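Local structure of 3-methylaspartate ammonia-lyase (Citrobacter amalonaticus, 1KKR) at residues A[269-274]-A[303-308]; A[325-330]-A[354-359]. The protein catalyses the reversible, magnesium-dependent anti elimination of ammonia from L-threo-3-methylaspartate to give mesaconate, a step of glutamate degradation. All coordinates share one frame; numbering follows the deposited sequence.

Contact 1: residues A[269-274]-A[303-308]; sequences PLYIEG and KIVADE. With MG (magnesium ion), chain C; 2AS ((2S,3S)-3-methyl-aspartic acid), chain E.
Glu-273 and Asp-307 meet at a magnesium ion: Glu-273 OE2 and Asp-307 OD2 each bind it at 2.2 Å. Their carboxylate planes stand 71° apart, with Glu-273 OE2 3.0 Å from Asp-307 OD2. Asp-238, oxygen OD1 of the bound 3-methylaspartate and two waters complete the shell; Glu-308 accepts a hydrogen bond from each water. With CG anti to the backbone N (chi1 173°), the extended Glu-273 reaches past the strand end to the ion. His-236 NE2 is hydrogen-bonded to Glu-273 OE1, and NZ of Lys-331, the proton acceptor, forms a salt bridge with Asp-307 OD1. Parallel strands 270-273 and 303-306 are paired by backbone hydrogen bonds, the last from Gly-274 N to Val-305 O, 2.9 Å. At the other end Lys-303 runs alongside Tyr-271, its CB over the ring face, 4.0 Å from the centroid, and its NZ donates to Tyr-271 OH at 2.9 Å. Glu-354 takes both groups, hydrogen-bonding Tyr-271 OH and salt-bridging Lys-303 NZ. Val-305 CG2 meets the ring edge at Tyr-271 CD2, 3.8 Å. The magnesium probably offsets the repulsion between the acids and polarises the substrate carboxylate, consistent with an enolate-like intermediate as in the enolase superfamily.

Contact 2: residues A[325-330]-A[354-359]; sequences CHMVQI and EAYQGG. With 2AS ((2S,3S)-3-methyl-aspartic acid), chain E.
Strands 327-330 and 354-357 run parallel, their axes approaching to 4.9 Å at an angle of 27°, zipped by backbone hydrogen bonds from Glu-354 N to His-326 O through to Gly-358 N to Ile-330 O. Gln-329 and Tyr-356 lie side by side pointing the same way, and Gln-329 CG sits over one face of the ring, 3.4 Å from Tyr-356 CE2; amide and ring planes are 41° apart. A chi1 of -177° swings CG of Gln-329 opposite its backbone N, and the extended chain carries the amide beyond the strand end. There Gln-329 OE1 accepts a nearly straight hydrogen bond from Gly-359 N at 3.0 Å, which probably fixes the flip of the amide, and Gln-329 NE2 donates to OD1 of 3-methylaspartate at 3.1 Å. Toward the N-terminal end of this face, selenomethionine Met-327 makes a Met-aromatic contact, its SE 5.3 Å from the Tyr-356 ring centroid. On the face of Val-328 and Ala-355, Ile-330 CD1 packs on Ala-355 CB at 3.8 Å. Helix 339-350 covers that face through Val-345 and Cys-348, strands 303-306 and 382-384 flank the pair on either side, and His-236 meets the Tyr-356 ring edge-to-face inside the barrel.

Following the chain from the N terminus, contact 1 closes first, bringing strand 303-306 back beside strand 270-273 after helix 281-297. Contact 2 opens only afterwards and closes the next beta-alpha-beta unit, over helix 339-350. The two loops are therefore in series, neither nested nor crossed. Strands 303-306 and 327-330, linked by helix 313-321, are sheet neighbours, so the four strands run consecutively round the TIM barrel. Ala-306 O and Gln-329 N, 2.9 Å apart, probably hydrogen-bond across this seam, and Tyr-271 OH probably bonds Glu-354 OE1 at the N-terminal strand ends. At the C-terminal ends both contacts reach the substrate, and a weak hydrogen bond runs from Gln-329 NE2 to Glu-273 OE2.

Contact 1: residues A[269-274]-A[303-308]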
ATOM      1  N   PRO A 269       4.502  -4.449 -27.659  1.00 29.17           N
ATOM      2  CA  PRO A 269       5.567  -3.468 -27.754  1.00 28.99           C
ATOM      3  C   PRO A 269       6.544  -3.645 -26.585  1.00 28.47           C
ATOM      4  O   PRO A 269       6.158  -4.084 -25.483  1.00 27.34           O
ATOM      5  CB  PRO A 269       4.829  -2.144 -27.650  1.00 28.59           C
ATOM      6  CG  PRO A 269       3.461  -2.417 -28.068  1.00 28.97           C
ATOM      7  CD  PRO A 269       3.187  -3.816 -27.558  1.00 29.73           C
ATOM      8  N   LEU A 270       7.794  -3.278 -26.839  1.00 28.58           N
ATOM      9  CA  LEU A 270       8.874  -3.451 -25.873  1.00 28.28           C
ATOM     10  C   LEU A 270       9.669  -2.190 -25.602  1.00 26.99           C
ATOM     11  O   LEU A 270      10.023  -1.440 -26.505  1.00 26.92           O
ATOM     12  CB  LEU A 270       9.816  -4.569 -26.346  1.00 28.54           C
ATOM     13  CG  LEU A 270      11.104  -4.817 -25.558  1.00 29.14           C
ATOM     14  CD1 LEU A 270      10.797  -5.379 -24.218  1.00 29.85           C
ATOM     15  CD2 LEU A 270      12.078  -5.776 -26.220  1.00 31.10           C
ATOM     16  N   TYR A 271       9.960  -1.991 -24.324  1.00 26.09           N
ATOM     17  CA  TYR A 271      10.754  -0.866 -23.826  1.00 25.22           C
ATOM     18  C   TYR A 271      11.848  -1.413 -22.897  1.00 24.88           C
ATOM     19  O   TYR A 271      11.587  -2.256 -22.003  1.00 24.62           O
ATOM     20  CB  TYR A 271       9.890   0.101 -23.015  1.00 24.76           C
ATOM     21  CG  TYR A 271       8.989   1.070 -23.807  1.00 24.77           C
ATOM     22  CD1 TYR A 271       7.926   0.614 -24.559  1.00 24.63           C
ATOM     23  CD2 TYR A 271       9.214   2.421 -23.775  1.00 25.41           C
ATOM     24  CE1 TYR A 271       7.114   1.470 -25.254  1.00 26.96           C
ATOM     25  CE2 TYR A 271       8.430   3.282 -24.475  1.00 25.70           C
ATOM     26  CZ  TYR A 271       7.360   2.795 -25.216  1.00 27.25           C
ATOM     27  OH  TYR A 271       6.558   3.642 -25.946  1.00 24.21           O
ATOM     28  N   ILE A 272      13.059  -0.898 -23.087  1.00 24.46           N
ATOM     29  CA  ILE A 272      14.199  -1.300 -22.293  1.00 23.95           C
ATOM     30  C   ILE A 272      14.709  -0.016 -21.615  1.00 22.91           C
ATOM     31  O   ILE A 272      15.125   0.940 -22.255  1.00 22.42           O
ATOM     32  CB  ILE A 272      15.296  -1.934 -23.143  1.00 23.88           C
ATOM     33  CG1 ILE A 272      14.867  -3.264 -23.804  1.00 23.79           C
ATOM     34  CG2 ILE A 272      16.564  -2.088 -22.315  1.00 24.19           C
ATOM     35  CD1 ILE A 272      14.403  -4.378 -22.969  1.00 22.31           C
ATOM     36  N   GLU A 273      14.652  -0.015 -20.297  1.00 22.88           N
ATOM     37  CA  GLU A 273      15.066   1.139 -19.506  1.00 22.61           C
ATOM     38  C   GLU A 273      16.482   0.895 -19.033  1.00 22.91           C
ATOM     39  O   GLU A 273      16.845  -0.229 -18.647  1.00 23.35           O
ATOM     40  CB  GLU A 273      14.122   1.329 -18.304  1.00 21.93           C
ATOM     41  CG  GLU A 273      14.549   2.413 -17.313  1.00 23.39           C
ATOM     42  CD  GLU A 273      13.530   2.780 -16.254  1.00 24.39           C
ATOM     43  OE1 GLU A 273      12.353   2.428 -16.382  1.00 26.26           O
ATOM     44  OE2 GLU A 273      13.907   3.505 -15.306  1.00 25.33           O
ATOM     45  N   GLY A 274      17.256   1.971 -19.076  1.00 23.27           N
ATOM     46  CA  GLY A 274      18.600   2.052 -18.530  1.00 23.73           C
ATOM     47  C   GLY A 274      19.595   1.093 -19.125  1.00 24.22           C
ATOM     48  O   GLY A 274      20.286   0.367 -18.418  1.00 24.31           O
ATOM     49  N   LYS A 303      11.982   0.279 -27.973  1.00 27.83           N
ATOM     50  CA  LYS A 303      12.343   1.633 -27.541  1.00 27.27           C
ATOM     51  C   LYS A 303      13.220   1.608 -26.275  1.00 25.99           C
ATOM     52  O   LYS A 303      13.222   0.640 -25.482  1.00 26.07           O
ATOM     53  CB  LYS A 303      11.085   2.481 -27.283  1.00 28.16           C
ATOM     54  CG  LYS A 303      10.285   2.976 -28.530  1.00 28.41           C
ATOM     55  CD  LYS A 303       9.034   3.704 -28.040  1.00 29.07           C
ATOM     56  CE  LYS A 303       8.074   4.255 -29.179  1.00 29.74           C
ATOM     57  NZ  LYS A 303       6.599   4.002 -28.866  1.00 24.89           N
ATOM     58  N   ILE A 304      13.936   2.688 -26.056  1.00 24.44           N
ATOM     59  CA  ILE A 304      14.732   2.777 -24.854  1.00 24.93           C
ATOM     60  C   ILE A 304      14.356   3.980 -24.008  1.00 23.88           C
ATOM     61  O   ILE A 304      13.948   5.031 -24.507  1.00 23.05           O
ATOM     62  CB  ILE A 304      16.260   2.809 -25.124  1.00 25.28           C
ATOM     63  CG1 ILE A 304      16.658   4.069 -25.863  1.00 26.94           C
ATOM     64  CG2 ILE A 304      16.739   1.463 -25.683  1.00 25.18           C
ATOM     65  CD1 ILE A 304      18.187   4.242 -25.887  1.00 28.87           C
ATOM     66  N   VAL A 305      14.560   3.786 -22.718  1.00 22.68           N
ATOM     67  CA  VAL A 305      14.210   4.739 -21.684  1.00 23.17           C
ATOM     68  C   VAL A 305      15.409   5.176 -20.809  1.00 22.39           C
ATOM     69  O   VAL A 305      16.067   4.346 -20.183  1.00 22.05           O
ATOM     70  CB  VAL A 305      13.200   4.117 -20.677  1.00 23.60           C
ATOM     71  CG1 VAL A 305      12.730   5.177 -19.662  1.00 24.77           C
ATOM     72  CG2 VAL A 305      11.992   3.450 -21.356  1.00 23.49           C
ATOM     73  N   ALA A 306      15.633   6.486 -20.722  1.00 22.49           N
ATOM     74  CA  ALA A 306      16.620   7.063 -19.804  1.00 22.63           C
ATOM     75  C   ALA A 306      16.129   7.038 -18.380  1.00 23.14           C
ATOM     76  O   ALA A 306      14.935   7.167 -18.138  1.00 22.35           O
ATOM     77  CB  ALA A 306      16.900   8.483 -20.201  1.00 22.36           C
ATOM     78  N   ASP A 307      17.031   6.867 -17.415  1.00 24.15           N
ATOM     79  CA  ASP A 307      16.652   7.073 -16.012  1.00 24.46           C
ATOM     80  C   ASP A 307      17.838   7.658 -15.265  1.00 25.46           C
ATOM     81  O   ASP A 307      17.854   8.843 -14.967  1.00 24.79           O
ATOM     82  CB  ASP A 307      16.139   5.751 -15.426  1.00 25.15           C
ATOM     83  CG  ASP A 307      15.858   5.790 -13.911  1.00 24.30           C
ATOM     84  OD1 ASP A 307      15.736   6.866 -13.292  1.00 24.38           O
ATOM     85  OD2 ASP A 307      15.684   4.735 -13.260  1.00 24.68           O
ATOM     86  N   GLU A 308      18.852   6.838 -14.985  1.00 26.52           N
ATOM     87  CA  GLU A 308      20.035   7.326 -14.274  1.00 26.94           C
ATOM     88  C   GLU A 308      20.670   8.489 -15.011  1.00 26.77           C
ATOM     89  O   GLU A 308      20.867   8.406 -16.204  1.00 25.83           O
ATOM     90  CB  GLU A 308      21.044   6.208 -14.141  1.00 27.01           C
ATOM     91  CG  GLU A 308      20.676   5.110 -13.109  1.00 28.87           C
ATOM     92  CD  GLU A 308      19.502   4.174 -13.442  1.00 29.32           C
ATOM     93  OE1 GLU A 308      18.996   3.540 -12.461  1.00 29.84           O
ATOM     94  OE2 GLU A 308      19.117   3.997 -14.638  1.00 30.29           O
TER
HETATM   95 MG    MG C 501      15.184   2.662 -13.685  1.00 26.34          MG
HETATM   96  C   2AS E 801      12.447   2.348  -7.368  1.00 26.33           C
HETATM   97  O   2AS E 801      11.445   1.853  -6.847  1.00 25.79           O
HETATM   98  CA  2AS E 801      13.098   1.739  -8.627  1.00 26.39           C
HETATM   99  N   2AS E 801      12.821   0.298  -8.799  1.00 25.83           N
HETATM  100  CB  2AS E 801      12.758   2.611  -9.876  1.00 26.45           C
HETATM  101  CG  2AS E 801      13.543   2.174 -11.095  1.00 26.23           C
HETATM  102  OD1 2AS E 801      13.694   2.894 -12.081  1.00 22.97           O
HETATM  103  C4  2AS E 801      11.295   2.687 -10.306  1.00 27.04           C
HETATM  104  OD2 2AS E 801      14.072   1.079 -11.057  1.00 26.70           O
HETATM  105  OXT 2AS E 801      12.927   3.367  -6.862  1.00 24.77           O
HETATM  106  O   HOH W   1      16.809   2.270 -12.379  1.00 27.67           O
HETATM  107  O   HOH W   2      16.984   2.469 -14.840  1.00 20.61           O

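Contact 2: residues A[325-330]-A[354-359]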
ATOM      1  N   CYS A 325      16.786   9.366 -26.685  1.00 25.84           N
ATOM      2  CA  CYS A 325      16.070   8.139 -26.417  1.00 25.92           C
ATOM      3  C   CYS A 325      14.589   8.431 -26.631  1.00 26.05           C
ATOM      4  O   CYS A 325      14.204   9.572 -26.784  1.00 26.50           O
ATOM      5  CB  CYS A 325      16.296   7.702 -24.963  1.00 25.94           C
ATOM      6  SG  CYS A 325      15.904   8.983 -23.774  1.00 27.65           S
ATOM      7  N   HIS A 326      13.751   7.410 -26.590  1.00 26.78           N
ATOM      8  CA  HIS A 326      12.317   7.559 -26.871  1.00 27.82           C
ATOM      9  C   HIS A 326      11.442   8.000 -25.695  1.00 26.50           C
ATOM     10  O   HIS A 326      10.333   8.529 -25.905  1.00 26.07           O
ATOM     11  CB  HIS A 326      11.809   6.211 -27.349  1.00 28.47           C
ATOM     12  CG  HIS A 326      12.621   5.641 -28.463  1.00 35.32           C
ATOM     13  ND1 HIS A 326      12.502   6.086 -29.767  1.00 38.89           N
ATOM     14  CD2 HIS A 326      13.602   4.704 -28.469  1.00 38.94           C
ATOM     15  CE1 HIS A 326      13.351   5.423 -30.530  1.00 39.93           C
ATOM     16  NE2 HIS A 326      14.035   4.584 -29.768  1.00 41.39           N
HETATM   17  N   MSE A 327      11.908   7.696 -24.473  1.00 24.92           N
HETATM   18  CA  MSE A 327      11.208   8.006 -23.219  1.00 23.26           C
HETATM   19  C   MSE A 327      12.231   8.328 -22.094  1.00 22.99           C
HETATM   20  O   MSE A 327      13.322   7.795 -22.091  1.00 21.30           O
HETATM   21  CB  MSE A 327      10.368   6.769 -22.806  1.00 22.44           C
HETATM   22  CG  MSE A 327       9.427   6.881 -21.559  1.00 20.23           C
HETATM   23 SE   MSE A 327       8.703   5.202 -21.251  1.00 24.06          SE
HETATM   24  CE  MSE A 327       7.479   5.501 -21.267  1.00 28.30           C
ATOM     25  N   VAL A 328      11.871   9.193 -21.154  1.00 22.69           N
ATOM     26  CA  VAL A 328      12.731   9.496 -20.009  1.00 22.98           C
ATOM     27  C   VAL A 328      11.926   9.317 -18.745  1.00 23.32           C
ATOM     28  O   VAL A 328      10.732   9.705 -18.689  1.00 23.16           O
ATOM     29  CB  VAL A 328      13.246  10.945 -19.981  1.00 23.27           C
ATOM     30  CG1 VAL A 328      14.228  11.215 -21.110  1.00 21.63           C
ATOM     31  CG2 VAL A 328      12.108  11.905 -20.028  1.00 24.92           C
ATOM     32  N   GLN A 329      12.539   8.714 -17.734  1.00 22.57           N
ATOM     33  CA  GLN A 329      11.854   8.624 -16.454  1.00 22.51           C
ATOM     34  C   GLN A 329      12.011   9.890 -15.645  1.00 22.09           C
ATOM     35  O   GLN A 329      13.099  10.200 -15.202  1.00 23.68           O
ATOM     36  CB  GLN A 329      12.265   7.417 -15.582  1.00 21.99           C
ATOM     37  CG  GLN A 329      11.424   7.396 -14.297  1.00 24.47           C
ATOM     38  CD  GLN A 329      11.723   6.309 -13.235  1.00 26.61           C
ATOM     39  OE1 GLN A 329      11.264   6.451 -12.098  1.00 24.15           O
ATOM     40  NE2 GLN A 329      12.404   5.240 -13.602  1.00 25.46           N
ATOM     41  N   ILE A 330      10.886  10.530 -15.356  1.00 20.94           N
ATOM     42  CA  ILE A 330      10.808  11.683 -14.505  1.00 20.81           C
ATOM     43  C   ILE A 330      10.599  11.039 -13.121  1.00 20.45           C
ATOM     44  O   ILE A 330       9.484  10.684 -12.730  1.00 19.10           O
ATOM     45  CB  ILE A 330       9.587  12.536 -14.924  1.00 20.56           C
ATOM     46  CG1 ILE A 330       9.697  12.942 -16.399  1.00 22.74           C
ATOM     47  CG2 ILE A 330       9.451  13.739 -14.017  1.00 21.52           C
ATOM     48  CD1 ILE A 330       8.441  13.646 -16.992  1.00 24.42           C
ATOM     49  N   GLU A 354       8.533  10.981 -25.062  1.00 25.19           N
ATOM     50  CA  GLU A 354       7.537  10.314 -24.257  1.00 23.95           C
ATOM     51  C   GLU A 354       7.964  10.520 -22.773  1.00 23.45           C
ATOM     52  O   GLU A 354       9.094  10.203 -22.381  1.00 22.25           O
ATOM     53  CB  GLU A 354       7.397   8.799 -24.580  1.00 24.45           C
ATOM     54  CG  GLU A 354       7.048   8.426 -26.037  1.00 24.88           C
ATOM     55  CD  GLU A 354       6.933   6.933 -26.257  1.00 25.12           C
ATOM     56  OE1 GLU A 354       6.871   6.151 -25.306  1.00 23.78           O
ATOM     57  OE2 GLU A 354       6.881   6.501 -27.416  1.00 30.71           O
ATOM     58  N   ALA A 355       7.038  11.010 -21.960  1.00 22.22           N
ATOM     59  CA  ALA A 355       7.261  11.223 -20.514  1.00 22.15           C
ATOM     60  C   ALA A 355       6.688  10.087 -19.680  1.00 21.33           C
ATOM     61  O   ALA A 355       5.545   9.759 -19.818  1.00 20.20           O
ATOM     62  CB  ALA A 355       6.631  12.543 -20.101  1.00 21.89           C
ATOM     63  N   TYR A 356       7.529   9.464 -18.870  1.00 20.54           N
ATOM     64  CA  TYR A 356       7.170   8.417 -17.963  1.00 20.21           C
ATOM     65  C   TYR A 356       7.309   9.041 -16.579  1.00 20.06           C
ATOM     66  O   TYR A 356       8.442   9.381 -16.142  1.00 19.89           O
ATOM     67  CB  TYR A 356       8.203   7.335 -18.131  1.00 21.59           C
ATOM     68  CG  TYR A 356       8.370   6.362 -16.984  1.00 21.25           C
ATOM     69  CD1 TYR A 356       7.319   6.074 -16.131  1.00 20.60           C
ATOM     70  CD2 TYR A 356       9.585   5.704 -16.783  1.00 20.74           C
ATOM     71  CE1 TYR A 356       7.474   5.157 -15.081  1.00 22.50           C
ATOM     72  CE2 TYR A 356       9.748   4.768 -15.750  1.00 20.90           C
ATOM     73  CZ  TYR A 356       8.696   4.513 -14.892  1.00 21.03           C
ATOM     74  OH  TYR A 356       8.777   3.620 -13.836  1.00 17.89           O
ATOM     75  N   GLN A 357       6.158   9.270 -15.938  1.00 19.41           N
ATOM     76  CA  GLN A 357       6.116   9.905 -14.644  1.00 19.33           C
ATOM     77  C   GLN A 357       6.312   8.713 -13.678  1.00 19.44           C
ATOM     78  O   GLN A 357       5.374   7.970 -13.416  1.00 19.25           O
ATOM     79  CB  GLN A 357       4.777  10.615 -14.383  1.00 19.44           C
ATOM     80  CG  GLN A 357       4.825  11.672 -13.260  1.00 18.22           C
ATOM     81  CD  GLN A 357       3.484  12.255 -13.017  1.00 18.42           C
ATOM     82  OE1 GLN A 357       2.962  12.975 -13.863  1.00 17.85           O
ATOM     83  NE2 GLN A 357       2.862  11.877 -11.888  1.00 18.71           N
ATOM     84  N   GLY A 358       7.545   8.498 -13.228  1.00 18.94           N
ATOM     85  CA  GLY A 358       7.862   7.295 -12.446  1.00 19.74           C
ATOM     86  C   GLY A 358       7.886   7.685 -10.962  1.00 20.60           C
ATOM     87  O   GLY A 358       6.939   8.286 -10.442  1.00 19.54           O
ATOM     88  N   GLY A 359       8.996   7.400 -10.296  1.00 21.70           N
ATOM     89  CA  GLY A 359       9.057   7.537  -8.853  1.00 21.57           C
ATOM     90  C   GLY A 359       9.787   6.385  -8.206  1.00 21.45           C
ATOM     91  O   GLY A 359      10.729   5.819  -8.775  1.00 21.23           O
TER
HETATM   92  C   2AS E 801      12.447   2.348  -7.368  1.00 26.33           C
HETATM   93  O   2AS E 801      11.445   1.853  -6.847  1.00 25.79           O
HETATM   94  CA  2AS E 801      13.098   1.739  -8.627  1.00 26.39           C
HETATM   95  N   2AS E 801      12.821   0.298  -8.799  1.00 25.83           N
HETATM   96  CB  2AS E 801      12.758   2.611  -9.876  1.00 26.45           C
HETATM   97  CG  2AS E 801      13.543   2.174 -11.095  1.00 26.23           C
HETATM   98  OD1 2AS E 801      13.694   2.894 -12.081  1.00 22.97           O
HETATM   99  C4  2AS E 801      11.295   2.687 -10.306  1.00 27.04           C
HETATM  100  OD2 2AS E 801      14.072   1.079 -11.057  1.00 26.70           O
HETATM  101  OXT 2AS E 801      12.927   3.367  -6.862  1.00 24.77           O